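Local coordinates for protein SusD homolog (Bacteroides thetaiotaomicron, PDB 3EHN) that probably binds N-acetylglucosamine- and galactose-containing glycans at the bacterial outer membrane for uptake, at residues W200-N205 and I239-S244; L207-V212 and K229-K234; R87-Y92 and A492-N497. One frame throughout, in Å; residues are numbered along the deposited sequence.

Interaction 1: residues W200-N205 and I239-S244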
ATOM      1  N   TRP A 200     -17.541 -10.052  -2.063  1.00 17.83           N
ATOM      2  CA  TRP A 200     -17.392  -8.800  -1.347  1.00 15.63           C
ATOM      3  C   TRP A 200     -17.305  -9.071   0.153  1.00 15.39           C
ATOM      4  O   TRP A 200     -16.618  -8.357   0.888  1.00 14.26           O
ATOM      5  CB  TRP A 200     -18.555  -7.863  -1.655  1.00 13.95           C
ATOM      6  CG  TRP A 200     -18.402  -7.136  -2.950  1.00 14.39           C
ATOM      7  CD1 TRP A 200     -19.037  -7.412  -4.124  1.00 14.78           C
ATOM      8  CD2 TRP A 200     -17.549  -6.013  -3.208  1.00 13.45           C
ATOM      9  NE1 TRP A 200     -18.633  -6.529  -5.103  1.00 15.33           N
ATOM     10  CE2 TRP A 200     -17.719  -5.660  -4.565  1.00 15.45           C
ATOM     11  CE3 TRP A 200     -16.656  -5.272  -2.426  1.00 11.68           C
ATOM     12  CZ2 TRP A 200     -17.025  -4.595  -5.155  1.00 14.50           C
ATOM     13  CZ3 TRP A 200     -15.970  -4.218  -3.011  1.00 12.56           C
ATOM     14  CH2 TRP A 200     -16.158  -3.889  -4.363  1.00 13.15           C
ATOM     15  N   VAL A 201     -18.004 -10.106   0.604  1.00 14.15           N
ATOM     16  CA  VAL A 201     -17.974 -10.474   2.013  1.00 13.71           C
ATOM     17  C   VAL A 201     -16.551 -10.901   2.351  1.00 13.60           C
ATOM     18  O   VAL A 201     -16.033 -10.595   3.424  1.00 13.00           O
ATOM     19  CB  VAL A 201     -18.948 -11.647   2.324  1.00 12.92           C
ATOM     20  CG1 VAL A 201     -18.682 -12.194   3.707  1.00 14.96           C
ATOM     21  CG2 VAL A 201     -20.373 -11.168   2.256  1.00 12.39           C
ATOM     22  N   LYS A 202     -15.922 -11.606   1.421  1.00 14.40           N
ATOM     23  CA  LYS A 202     -14.559 -12.069   1.621  1.00 15.88           C
ATOM     24  C   LYS A 202     -13.585 -10.906   1.672  1.00 15.68           C
ATOM     25  O   LYS A 202     -12.669 -10.891   2.498  1.00 16.03           O
ATOM     26  CB  LYS A 202     -14.146 -13.043   0.514  1.00 18.23           C
ATOM     27  CG  LYS A 202     -14.842 -14.395   0.604  1.00 20.97           C
ATOM     28  CD  LYS A 202     -14.215 -15.396  -0.324  1.00 22.18           C
ATOM     29  CE  LYS A 202     -14.662 -16.795   0.012  1.00 24.46           C
ATOM     30  NZ  LYS A 202     -13.782 -17.776  -0.681  1.00 32.25           N
ATOM     31  N   LEU A 203     -13.784  -9.927   0.793  1.00 15.45           N
ATOM     32  CA  LEU A 203     -12.905  -8.759   0.780  1.00 14.94           C
ATOM     33  C   LEU A 203     -12.990  -8.042   2.124  1.00 14.04           C
ATOM     34  O   LEU A 203     -11.976  -7.641   2.691  1.00 14.43           O
ATOM     35  CB  LEU A 203     -13.300  -7.797  -0.344  1.00 12.06           C
ATOM     36  CG  LEU A 203     -12.464  -6.526  -0.445  1.00 10.15           C
ATOM     37  CD1 LEU A 203     -10.998  -6.887  -0.394  1.00  6.95           C
ATOM     38  CD2 LEU A 203     -12.798  -5.789  -1.726  1.00  9.70           C
ATOM     39  N   ALA A 204     -14.212  -7.905   2.624  1.00 14.12           N
ATOM     40  CA  ALA A 204     -14.456  -7.244   3.897  1.00 14.68           C
ATOM     41  C   ALA A 204     -13.774  -7.970   5.045  1.00 14.81           C
ATOM     42  O   ALA A 204     -13.082  -7.347   5.841  1.00 16.51           O
ATOM     43  CB  ALA A 204     -15.961  -7.140   4.163  1.00 14.60           C
ATOM     44  N   ASN A 205     -13.981  -9.279   5.147  1.00 15.79           N
ATOM     45  CA  ASN A 205     -13.352 -10.032   6.224  1.00 16.29           C
ATOM     46  C   ASN A 205     -11.838  -9.959   6.082  1.00 17.05           C
ATOM     47  O   ASN A 205     -11.118  -9.886   7.087  1.00 17.51           O
ATOM     48  CB  ASN A 205     -13.793 -11.505   6.211  1.00 15.74           C
ATOM     49  CG  ASN A 205     -15.211 -11.701   6.711  1.00 15.76           C
ATOM     50  OD1 ASN A 205     -15.611 -11.147   7.742  1.00 15.09           O
ATOM     51  ND2 ASN A 205     -15.979 -12.510   5.990  1.00 16.93           N
ATOM     52  N   ILE A 239     -10.178 -14.088   1.628  1.00 20.34           N
ATOM     53  CA  ILE A 239      -9.647 -14.362   0.299  1.00 20.66           C
ATOM     54  C   ILE A 239      -8.521 -15.377   0.393  1.00 21.16           C
ATOM     55  O   ILE A 239      -7.474 -15.099   0.968  1.00 21.47           O
ATOM     56  CB  ILE A 239      -9.114 -13.069  -0.361  1.00 20.83           C
ATOM     57  CG1 ILE A 239     -10.268 -12.081  -0.576  1.00 22.09           C
ATOM     58  CG2 ILE A 239      -8.452 -13.392  -1.680  1.00 20.78           C
ATOM     59  CD1 ILE A 239      -9.855 -10.723  -1.131  1.00 18.70           C
ATOM     60  N   GLU A 240      -8.727 -16.557  -0.174  1.00 22.39           N
ATOM     61  CA  GLU A 240      -7.693 -17.577  -0.112  1.00 24.89           C
ATOM     62  C   GLU A 240      -7.260 -18.159  -1.452  1.00 24.33           C
ATOM     63  O   GLU A 240      -6.358 -18.982  -1.510  1.00 24.18           O
ATOM     64  CB  GLU A 240      -8.144 -18.684   0.835  1.00 28.21           C
ATOM     65  CG  GLU A 240      -8.291 -18.179   2.260  1.00 35.86           C
ATOM     66  CD  GLU A 240      -8.818 -19.225   3.230  1.00 39.37           C
ATOM     67  OE1 GLU A 240      -9.968 -19.689   3.044  1.00 39.78           O
ATOM     68  OE2 GLU A 240      -8.078 -19.570   4.181  1.00 41.07           O
ATOM     69  N   ASP A 241      -7.891 -17.715  -2.528  1.00 25.89           N
ATOM     70  CA  ASP A 241      -7.555 -18.200  -3.859  1.00 27.77           C
ATOM     71  C   ASP A 241      -7.310 -17.001  -4.743  1.00 26.29           C
ATOM     72  O   ASP A 241      -7.900 -15.943  -4.539  1.00 26.18           O
ATOM     73  CB  ASP A 241      -8.714 -18.992  -4.443  1.00 32.73           C
ATOM     74  CG  ASP A 241      -9.561 -19.628  -3.377  1.00 38.92           C
ATOM     75  OD1 ASP A 241      -9.199 -20.730  -2.897  1.00 39.36           O
ATOM     76  OD2 ASP A 241     -10.580 -18.997  -3.009  1.00 43.98           O
ATOM     77  N   ILE A 242      -6.455 -17.170  -5.740  1.00 24.01           N
ATOM     78  CA  ILE A 242      -6.170 -16.078  -6.640  1.00 22.64           C
ATOM     79  C   ILE A 242      -7.442 -15.621  -7.330  1.00 23.45           C
ATOM     80  O   ILE A 242      -7.555 -14.464  -7.725  1.00 25.45           O
ATOM     81  CB  ILE A 242      -5.140 -16.488  -7.691  1.00 19.80           C
ATOM     82  CG1 ILE A 242      -3.846 -16.890  -6.986  1.00 19.13           C
ATOM     83  CG2 ILE A 242      -4.910 -15.347  -8.661  1.00 17.22           C
ATOM     84  CD1 ILE A 242      -2.661 -17.020  -7.895  1.00 20.53           C
ATOM     85  N   SER A 243      -8.408 -16.524  -7.458  1.00 23.34           N
ATOM     86  CA  SER A 243      -9.656 -16.183  -8.128  1.00 22.90           C
ATOM     87  C   SER A 243     -10.543 -15.303  -7.270  1.00 21.75           C
ATOM     88  O   SER A 243     -11.570 -14.816  -7.732  1.00 22.70           O
ATOM     89  CB  SER A 243     -10.411 -17.448  -8.534  1.00 22.93           C
ATOM     90  OG  SER A 243     -10.790 -18.195  -7.396  1.00 28.74           O
ATOM     91  N   SER A 244     -10.153 -15.095  -6.019  1.00 20.33           N
ATOM     92  CA  SER A 244     -10.938 -14.244  -5.136  1.00 20.25           C
ATOM     93  C   SER A 244     -10.250 -12.896  -4.893  1.00 19.69           C
ATOM     94  O   SER A 244     -10.802 -12.027  -4.225  1.00 19.75           O
ATOM     95  CB  SER A 244     -11.187 -14.944  -3.801  1.00 19.99           C
ATOM     96  OG  SER A 244     -11.956 -16.121  -3.976  1.00 22.67           O
TER
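I239 meets the helical residues K202 and L203 with two successive atoms of its side chain. Its CG1 lies 4.1 Å from CB of K202 and equally far from the carbonyl O of that residue. One bond further on, CD1 reaches CD1 of L203, also at 4.1 Å, the two side chains lying alongside each other and pointing the same way. With chi1 at -64° the CG1 branch stands opposite the carbonyl carbon of I239, which lays CG1 and CD1 along K202 and L203. The aliphatic stem of K202 runs out extended, setting NZ 4.1 Å from OD2 of D241, just beyond a salt bridge, and as far from OG of S244. That serine in turn gives D241 OD2 a weak hydrogen bond of 3.3 Å, and its backbone N binds D241 O, which closes the turn. Further out, S206 of helix 197-215 and T347 hold the backbone N and O of I239, while Y193 and F342 pack on its side chain. Replacing I239 by an alanine would probably open a gap beside L203 CD1 and take away the CG1 contact with K202 CB. A branched aliphatic residue suits the buried inner side, and a lysine the outer, partly exposed one: apolar packing and the bond from I239 N to S206 OG join loop to helix, and the nearby but unbonded lysine and aspartate charges probably add a modest attraction.

Interaction 2: residues L207-V212 and K229-K234. Unlike the reference sequence in segment 207-212: V212 (reference Ala).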
ATOM      1  N   LEU A 207     -10.151  -7.559   4.896  1.00 14.28           N
ATOM      2  CA  LEU A 207      -9.668  -6.245   5.283  1.00 14.68           C
ATOM      3  C   LEU A 207      -9.667  -6.167   6.812  1.00 16.33           C
ATOM      4  O   LEU A 207      -8.896  -5.419   7.422  1.00 16.44           O
ATOM      5  CB  LEU A 207     -10.571  -5.159   4.711  1.00 12.82           C
ATOM      6  CG  LEU A 207      -9.890  -3.797   4.771  1.00 13.04           C
ATOM      7  CD1 LEU A 207      -8.951  -3.726   3.600  1.00 12.73           C
ATOM      8  CD2 LEU A 207     -10.896  -2.649   4.728  1.00 15.20           C
ATOM      9  N   MET A 208     -10.553  -6.954   7.417  1.00 16.97           N
ATOM     10  CA  MET A 208     -10.694  -7.025   8.862  1.00 16.40           C
ATOM     11  C   MET A 208      -9.425  -7.697   9.369  1.00 15.51           C
ATOM     12  O   MET A 208      -8.763  -7.195  10.268  1.00 15.07           O
ATOM     13  CB  MET A 208     -11.925  -7.863   9.211  1.00 17.26           C
ATOM     14  CG  MET A 208     -12.500  -7.616  10.596  1.00 19.81           C
ATOM     15  SD  MET A 208     -14.067  -8.521  10.900  1.00 21.28           S
ATOM     16  CE  MET A 208     -15.164  -7.791   9.648  1.00 16.31           C
ATOM     17  N   LEU A 209      -9.078  -8.824   8.760  1.00 15.77           N
ATOM     18  CA  LEU A 209      -7.878  -9.558   9.140  1.00 17.26           C
ATOM     19  C   LEU A 209      -6.662  -8.659   9.037  1.00 18.82           C
ATOM     20  O   LEU A 209      -5.708  -8.794   9.812  1.00 20.09           O
ATOM     21  CB  LEU A 209      -7.669 -10.760   8.229  1.00 15.65           C
ATOM     22  CG  LEU A 209      -6.424 -11.587   8.533  1.00 15.62           C
ATOM     23  CD1 LEU A 209      -6.576 -12.307   9.875  1.00 13.56           C
ATOM     24  CD2 LEU A 209      -6.217 -12.586   7.417  1.00 15.78           C
ATOM     25  N   ARG A 210      -6.692  -7.749   8.064  1.00 18.29           N
ATOM     26  CA  ARG A 210      -5.594  -6.815   7.862  1.00 15.67           C
ATOM     27  C   ARG A 210      -5.545  -5.836   9.023  1.00 15.70           C
ATOM     28  O   ARG A 210      -4.523  -5.688   9.697  1.00 16.94           O
ATOM     29  CB  ARG A 210      -5.786  -6.045   6.562  1.00 14.65           C
ATOM     30  CG  ARG A 210      -4.655  -5.080   6.272  1.00 15.81           C
ATOM     31  CD  ARG A 210      -4.250  -5.158   4.818  1.00 14.22           C
ATOM     32  NE  ARG A 210      -4.866  -4.110   4.025  1.00 13.30           N
ATOM     33  CZ  ARG A 210      -4.909  -4.111   2.702  1.00 12.99           C
ATOM     34  NH1 ARG A 210      -4.375  -5.120   2.030  1.00 11.67           N
ATOM     35  NH2 ARG A 210      -5.464  -3.091   2.054  1.00 10.69           N
ATOM     36  N   ILE A 211      -6.670  -5.173   9.254  1.00 16.19           N
ATOM     37  CA  ILE A 211      -6.786  -4.197  10.319  1.00 15.89           C
ATOM     38  C   ILE A 211      -6.441  -4.797  11.683  1.00 18.48           C
ATOM     39  O   ILE A 211      -5.770  -4.149  12.494  1.00 20.08           O
ATOM     40  CB  ILE A 211      -8.210  -3.615  10.344  1.00 14.62           C
ATOM     41  CG1 ILE A 211      -8.544  -3.044   8.967  1.00 14.48           C
ATOM     42  CG2 ILE A 211      -8.322  -2.528  11.380  1.00 11.29           C
ATOM     43  CD1 ILE A 211      -9.955  -2.531   8.852  1.00 14.93           C
ATOM     44  N   VAL A 212      -6.871  -6.035  11.934  1.00 18.50           N
ATOM     45  CA  VAL A 212      -6.592  -6.669  13.222  1.00 17.89           C
ATOM     46  C   VAL A 212      -5.114  -6.936  13.434  1.00 18.12           C
ATOM     47  O   VAL A 212      -4.610  -6.787  14.545  1.00 19.01           O
ATOM     48  CB  VAL A 212      -7.352  -8.003  13.408  1.00 17.53           C
ATOM     49  CG1 VAL A 212      -8.813  -7.753  13.376  1.00 18.35           C
ATOM     50  CG2 VAL A 212      -6.956  -9.006  12.341  1.00 20.09           C
ATOM     51  N   LYS A 229     -13.942 -13.115  14.154  1.00 18.44           N
ATOM     52  CA  LYS A 229     -15.063 -12.862  13.246  1.00 19.78           C
ATOM     53  C   LYS A 229     -14.627 -12.906  11.785  1.00 21.02           C
ATOM     54  O   LYS A 229     -15.354 -13.397  10.917  1.00 23.96           O
ATOM     55  CB  LYS A 229     -15.675 -11.495  13.526  1.00 19.57           C
ATOM     56  CG  LYS A 229     -16.159 -11.326  14.944  1.00 20.46           C
ATOM     57  CD  LYS A 229     -16.685  -9.934  15.177  1.00 19.74           C
ATOM     58  CE  LYS A 229     -17.063  -9.772  16.621  1.00 21.84           C
ATOM     59  NZ  LYS A 229     -17.625  -8.421  16.863  1.00 28.06           N
ATOM     60  N   ALA A 230     -13.440 -12.376  11.519  1.00 19.28           N
ATOM     61  CA  ALA A 230     -12.898 -12.367  10.180  1.00 16.98           C
ATOM     62  C   ALA A 230     -12.740 -13.778   9.652  1.00 17.40           C
ATOM     63  O   ALA A 230     -13.096 -14.060   8.521  1.00 18.74           O
ATOM     64  CB  ALA A 230     -11.559 -11.676  10.181  1.00 18.65           C
ATOM     65  N   LEU A 231     -12.226 -14.678  10.480  1.00 18.55           N
ATOM     66  CA  LEU A 231     -11.981 -16.043  10.031  1.00 19.04           C
ATOM     67  C   LEU A 231     -13.039 -17.102  10.305  1.00 20.48           C
ATOM     68  O   LEU A 231     -12.976 -18.191   9.743  1.00 21.88           O
ATOM     69  CB  LEU A 231     -10.638 -16.511  10.578  1.00 15.81           C
ATOM     70  CG  LEU A 231      -9.496 -15.534  10.300  1.00 16.08           C
ATOM     71  CD1 LEU A 231      -8.230 -15.990  11.024  1.00 17.15           C
ATOM     72  CD2 LEU A 231      -9.261 -15.428   8.801  1.00 14.32           C
ATOM     73  N   ASP A 232     -14.011 -16.807  11.154  1.00 22.17           N
ATOM     74  CA  ASP A 232     -15.045 -17.791  11.431  1.00 24.75           C
ATOM     75  C   ASP A 232     -15.715 -18.161  10.102  1.00 25.72           C
ATOM     76  O   ASP A 232     -16.273 -17.300   9.418  1.00 25.98           O
ATOM     77  CB  ASP A 232     -16.081 -17.215  12.394  1.00 28.50           C
ATOM     78  CG  ASP A 232     -17.020 -18.279  12.939  1.00 33.51           C
ATOM     79  OD1 ASP A 232     -17.292 -19.272  12.217  1.00 34.57           O
ATOM     80  OD2 ASP A 232     -17.491 -18.113  14.085  1.00 36.18           O
ATOM     81  N   PRO A 233     -15.675 -19.451   9.722  1.00 25.83           N
ATOM     82  CA  PRO A 233     -16.273 -19.920   8.470  1.00 25.49           C
ATOM     83  C   PRO A 233     -17.717 -19.509   8.261  1.00 26.12           C
ATOM     84  O   PRO A 233     -18.131 -19.258   7.134  1.00 27.81           O
ATOM     85  CB  PRO A 233     -16.119 -21.429   8.559  1.00 23.50           C
ATOM     86  CG  PRO A 233     -14.864 -21.575   9.318  1.00 23.47           C
ATOM     87  CD  PRO A 233     -15.045 -20.572  10.432  1.00 23.95           C
ATOM     88  N   LYS A 234     -18.485 -19.439   9.338  1.00 26.82           N
ATOM     89  CA  LYS A 234     -19.885 -19.066   9.212  1.00 29.35           C
ATOM     90  C   LYS A 234     -20.049 -17.639   8.685  1.00 28.90           C
ATOM     91  O   LYS A 234     -21.123 -17.268   8.214  1.00 30.38           O
ATOM     92  CB  LYS A 234     -20.601 -19.209  10.563  1.00 32.29           C
ATOM     93  CG  LYS A 234     -20.131 -18.228  11.632  1.00 36.08           C
ATOM     94  CD  LYS A 234     -20.871 -18.429  12.950  1.00 40.19           C
ATOM     95  CE  LYS A 234     -20.460 -17.384  14.002  1.00 42.81           C
ATOM     96  NZ  LYS A 234     -20.757 -15.975  13.589  1.00 42.75           N
TER
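M208 and L209 meet A230 and L231 mainly through aliphatic groups and a thioether sulfur, with no ring among them; the flat group of note is the D232 carboxylate just past the helix end. Above its plane, 39° out of it, sits the backbone N of K234, bound to OD1 at 3.1 Å in an Asx turn, while OD2 has a long ion pair with K234 NZ. This turn follows the end of helix 220-231 and leads into a short 3-10 segment. At the interface itself the methyl of A230 points into the partner helix: its CB is 4.0 Å from CB of M208 and 4.0 Å from the backbone N of L209. M208 has CG opposite its backbone N (chi1 -158°), which carries SD alongside the A230 backbone, 4.1 Å from its CA and 4.3 Å from CB of K229. On the far flank of the alanine, CD1 of L209 and CD1 of L231 approach to 4.2 Å, their side chains crossing at a slant. Y226 and I227, one turn earlier on helix 220-231, continue the packing on M208 and L209. Alanine suits the middle because a methyl lets the two backbones come close, 5.8 Å between CA of A230 and CA of L209; the flexible methionine and the leucines fill in around it. Consecutive helices of this TPR-clan fold are thus held here by dispersion and by the burial of apolar surface.

Interaction 3: residues R87-Y92 and A492-N497. With NDG (2-acetamido-2-deoxy-alpha-D-glucopyranose), chain C.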
ATOM      1  N   ARG A  87       0.681  20.243  -2.294  1.00 21.10           N
ATOM      2  CA  ARG A  87       0.836  18.813  -2.458  1.00 20.37           C
ATOM      3  C   ARG A  87       0.120  18.004  -1.379  1.00 20.78           C
ATOM      4  O   ARG A  87      -0.327  16.883  -1.622  1.00 21.45           O
ATOM      5  CB  ARG A  87       2.317  18.466  -2.490  1.00 19.99           C
ATOM      6  CG  ARG A  87       3.016  19.068  -3.685  1.00 19.02           C
ATOM      7  CD  ARG A  87       2.392  18.581  -4.977  1.00 16.13           C
ATOM      8  NE  ARG A  87       2.704  17.175  -5.236  1.00 15.98           N
ATOM      9  CZ  ARG A  87       2.358  16.527  -6.347  1.00 14.23           C
ATOM     10  NH1 ARG A  87       1.683  17.164  -7.291  1.00 14.66           N
ATOM     11  NH2 ARG A  87       2.700  15.260  -6.526  1.00  9.95           N
ATOM     12  N   MET A  88       0.004  18.563  -0.183  1.00 20.20           N
ATOM     13  CA  MET A  88      -0.679  17.847   0.877  1.00 19.65           C
ATOM     14  C   MET A  88      -2.195  17.933   0.712  1.00 20.34           C
ATOM     15  O   MET A  88      -2.909  17.022   1.111  1.00 21.14           O
ATOM     16  CB  MET A  88      -0.242  18.377   2.236  1.00 19.35           C
ATOM     17  CG  MET A  88       1.171  17.990   2.589  1.00 18.58           C
ATOM     18  SD  MET A  88       1.361  16.201   2.588  1.00 21.81           S
ATOM     19  CE  MET A  88       2.118  15.942   1.001  1.00 16.17           C
ATOM     20  N   ASN A  89      -2.688  19.022   0.127  1.00 19.88           N
ATOM     21  CA  ASN A  89      -4.126  19.167  -0.111  1.00 19.77           C
ATOM     22  C   ASN A  89      -4.534  18.183  -1.189  1.00 19.67           C
ATOM     23  O   ASN A  89      -5.652  17.682  -1.205  1.00 21.74           O
ATOM     24  CB  ASN A  89      -4.473  20.570  -0.602  1.00 21.40           C
ATOM     25  CG  ASN A  89      -4.989  21.452   0.495  1.00 24.85           C
ATOM     26  OD1 ASN A  89      -5.852  21.044   1.266  1.00 26.19           O
ATOM     27  ND2 ASN A  89      -4.475  22.675   0.573  1.00 25.89           N
ATOM     28  N   TYR A  90      -3.608  17.927  -2.101  1.00 18.33           N
ATOM     29  CA  TYR A  90      -3.828  17.022  -3.210  1.00 16.70           C
ATOM     30  C   TYR A  90      -3.854  15.588  -2.674  1.00 16.35           C
ATOM     31  O   TYR A  90      -4.716  14.791  -3.060  1.00 18.45           O
ATOM     32  CB  TYR A  90      -2.713  17.268  -4.233  1.00 16.63           C
ATOM     33  CG  TYR A  90      -2.742  16.477  -5.523  1.00 18.93           C
ATOM     34  CD1 TYR A  90      -3.918  16.297  -6.252  1.00 17.37           C
ATOM     35  CD2 TYR A  90      -1.554  15.958  -6.051  1.00 21.09           C
ATOM     36  CE1 TYR A  90      -3.902  15.621  -7.471  1.00 17.48           C
ATOM     37  CE2 TYR A  90      -1.528  15.289  -7.259  1.00 18.85           C
ATOM     38  CZ  TYR A  90      -2.695  15.122  -7.964  1.00 19.74           C
ATOM     39  OH  TYR A  90      -2.626  14.461  -9.165  1.00 21.46           O
ATOM     40  N   ALA A  91      -2.932  15.268  -1.767  1.00 14.36           N
ATOM     41  CA  ALA A  91      -2.884  13.932  -1.179  1.00 14.86           C
ATOM     42  C   ALA A  91      -4.153  13.669  -0.371  1.00 16.20           C
ATOM     43  O   ALA A  91      -4.665  12.556  -0.344  1.00 16.87           O
ATOM     44  CB  ALA A  91      -1.658  13.784  -0.274  1.00 12.34           C
ATOM     45  N   TYR A  92      -4.652  14.703   0.294  1.00 17.15           N
ATOM     46  CA  TYR A  92      -5.854  14.571   1.096  1.00 17.82           C
ATOM     47  C   TYR A  92      -7.035  14.246   0.200  1.00 19.20           C
ATOM     48  O   TYR A  92      -7.940  13.497   0.587  1.00 19.56           O
ATOM     49  CB  TYR A  92      -6.144  15.864   1.846  1.00 16.87           C
ATOM     50  CG  TYR A  92      -7.328  15.746   2.766  1.00 17.13           C
ATOM     51  CD1 TYR A  92      -7.247  15.003   3.939  1.00 17.09           C
ATOM     52  CD2 TYR A  92      -8.540  16.361   2.460  1.00 17.69           C
ATOM     53  CE1 TYR A  92      -8.338  14.877   4.782  1.00 17.81           C
ATOM     54  CE2 TYR A  92      -9.639  16.238   3.300  1.00 16.74           C
ATOM     55  CZ  TYR A  92      -9.528  15.499   4.459  1.00 17.60           C
ATOM     56  OH  TYR A  92     -10.601  15.395   5.316  1.00 22.41           O
ATOM     57  N   ALA A 492      -2.214  19.924   5.043  1.00 21.09           N
ATOM     58  CA  ALA A 492      -1.852  21.249   4.553  1.00 20.67           C
ATOM     59  C   ALA A 492      -2.331  22.248   5.597  1.00 21.63           C
ATOM     60  O   ALA A 492      -3.495  22.215   6.003  1.00 22.41           O
ATOM     61  CB  ALA A 492      -2.528  21.523   3.223  1.00 20.40           C
ATOM     62  N   PRO A 493      -1.439  23.137   6.065  1.00 21.72           N
ATOM     63  CA  PRO A 493      -1.812  24.135   7.074  1.00 21.31           C
ATOM     64  C   PRO A 493      -3.068  24.947   6.746  1.00 22.35           C
ATOM     65  O   PRO A 493      -3.949  25.135   7.595  1.00 22.54           O
ATOM     66  CB  PRO A 493      -0.562  24.996   7.164  1.00 18.77           C
ATOM     67  CG  PRO A 493       0.527  23.982   6.959  1.00 19.33           C
ATOM     68  CD  PRO A 493       0.008  23.192   5.786  1.00 19.49           C
ATOM     69  N   THR A 494      -3.156  25.416   5.509  1.00 22.81           N
ATOM     70  CA  THR A 494      -4.296  26.217   5.095  1.00 24.30           C
ATOM     71  C   THR A 494      -5.612  25.490   5.307  1.00 25.73           C
ATOM     72  O   THR A 494      -6.666  26.118   5.385  1.00 28.86           O
ATOM     73  CB  THR A 494      -4.183  26.630   3.618  1.00 22.91           C
ATOM     74  OG1 THR A 494      -4.265  25.466   2.786  1.00 23.04           O
ATOM     75  CG2 THR A 494      -2.858  27.344   3.380  1.00 20.20           C
ATOM     76  N   ALA A 495      -5.556  24.171   5.416  1.00 26.47           N
ATOM     77  CA  ALA A 495      -6.772  23.392   5.614  1.00 28.42           C
ATOM     78  C   ALA A 495      -7.450  23.740   6.941  1.00 30.85           C
ATOM     79  O   ALA A 495      -8.675  23.612   7.081  1.00 31.38           O
ATOM     80  CB  ALA A 495      -6.455  21.903   5.560  1.00 25.93           C
ATOM     81  N   TYR A 496      -6.650  24.194   7.904  1.00 31.95           N
ATOM     82  CA  TYR A 496      -7.154  24.550   9.227  1.00 33.37           C
ATOM     83  C   TYR A 496      -8.077  25.761   9.187  1.00 34.00           C
ATOM     84  O   TYR A 496      -9.010  25.879   9.987  1.00 34.44           O
ATOM     85  CB  TYR A 496      -5.984  24.828  10.174  1.00 34.21           C
ATOM     86  CG  TYR A 496      -5.247  23.594  10.657  1.00 35.57           C
ATOM     87  CD1 TYR A 496      -4.579  22.744   9.764  1.00 36.16           C
ATOM     88  CD2 TYR A 496      -5.201  23.286  12.012  1.00 35.40           C
ATOM     89  CE1 TYR A 496      -3.887  21.625  10.219  1.00 34.40           C
ATOM     90  CE2 TYR A 496      -4.516  22.175  12.472  1.00 35.84           C
ATOM     91  CZ  TYR A 496      -3.862  21.352  11.576  1.00 35.56           C
ATOM     92  OH  TYR A 496      -3.178  20.271  12.066  1.00 36.68           O
ATOM     93  N   ASN A 497      -7.800  26.658   8.249  1.00 34.72           N
ATOM     94  CA  ASN A 497      -8.579  27.872   8.068  1.00 35.55           C
ATOM     95  C   ASN A 497     -10.045  27.592   7.722  1.00 37.16           C
ATOM     96  O   ASN A 497     -10.932  28.332   8.144  1.00 39.17           O
ATOM     97  CB  ASN A 497      -7.936  28.717   6.973  1.00 34.46           C
ATOM     98  CG  ASN A 497      -6.562  29.224   7.362  1.00 36.41           C
ATOM     99  OD1 ASN A 497      -5.766  29.624   6.505  1.00 36.86           O
ATOM    100  ND2 ASN A 497      -6.278  29.224   8.661  1.00 35.02           N
TER
HETATM  101  C1  NDG C   1       5.869  15.537 -13.631  1.00 30.13           C
HETATM  102  C2  NDG C   1       4.752  16.281 -12.890  1.00 30.90           C
HETATM  103  C3  NDG C   1       3.461  15.929 -13.688  1.00 32.96           C
HETATM  104  C4  NDG C   1       3.577  16.479 -15.096  1.00 34.79           C
HETATM  105  C5  NDG C   1       4.862  15.883 -15.808  1.00 34.89           C
HETATM  106  C6  NDG C   1       4.963  16.322 -17.302  1.00 34.71           C
HETATM  107  C7  NDG C   1       4.359  16.282 -10.410  1.00 28.84           C
HETATM  108  C8  NDG C   1       2.901  16.421  -9.952  1.00 29.82           C
HETATM  109  O5  NDG C   1       6.072  15.907 -15.023  1.00 32.47           O
HETATM  110  O3  NDG C   1       2.235  16.420 -13.159  1.00 33.11           O
HETATM  111  O4  NDG C   1       2.437  16.268 -16.044  1.00 39.45           O
HETATM  112  O6  NDG C   1       6.289  16.006 -17.740  1.00 34.60           O
HETATM  113  O7  NDG C   1       5.250  16.854  -9.802  1.00 27.58           O
HETATM  114  N2  NDG C   1       4.659  15.811 -11.617  1.00 29.81           N
HETATM  115  O1  NDG C   1       7.164  15.570 -13.067  1.00 30.21           O
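A type I beta turn, A492 to A495, brings the chain against the first turns of helix 85-110, where A492 sits on M88 and N89; the sugar-binding side of the protein lies across the same helix. In the turn, the backbone N of A495 binds the O of A492 at 2.9 Å. The methyl of A492 points at the helix and is shared by two side chains. CB of M88 comes within 4.0 Å of it, and the N89 amide borders it more closely, with ND2 at 3.5 Å and CG not much further. M88 CG stands opposite the carbonyl carbon (chi1 -71°), and bends at chi2 and chi3 turn the end of the chain away from the turn, to pack with F83 and F489. The small methyl of A492 fits between M88 CB and the N89 amide. The N89 and T494 side chains cross at about a right angle, ND2 lying 3.6 Å from OG1 without a hydrogen bond; the threonine hydroxyl is engaged instead with D85 at the start of the same helix. One residue before M88, R87 has its guanidinium close to two groups: CD2 of Y90 lies 3.6 Å above one face, offset toward its rim, and O7 of the bound N-acetylglucosamine also lies over a face. E78 pairs with NH2 of R87 and probably steadies the group beside the sugar, which E269 and W73 hydrogen-bond. Helix 47-63 flanks R87, Y90 and A91. On the other side of helix 85-110, the turn continues into the short, weakly bonded helix at about 495-498, whose Y496 packs against helix 505-509.

In the fold
Interactions 1 and 2 are neighbours on one helix, 197-215, with centres 11 Å apart: the first brings in the loop before strand 246-248, the second the end of helix 220-231. They touch where CB of N205 lies 3.5 Å from O of A230, so both ends of the segment linking that helix to the loop pack on the same rod. Interaction 3 stands apart, its centre 35 Å from that of interaction 1 and on the other side of the chain's centre, and joins residues some 400 positions apart. It alone adjoins bound sugar: R87 faces the N-acetylglucosamine, and the N89 side chain is about 13 Å from the galactose.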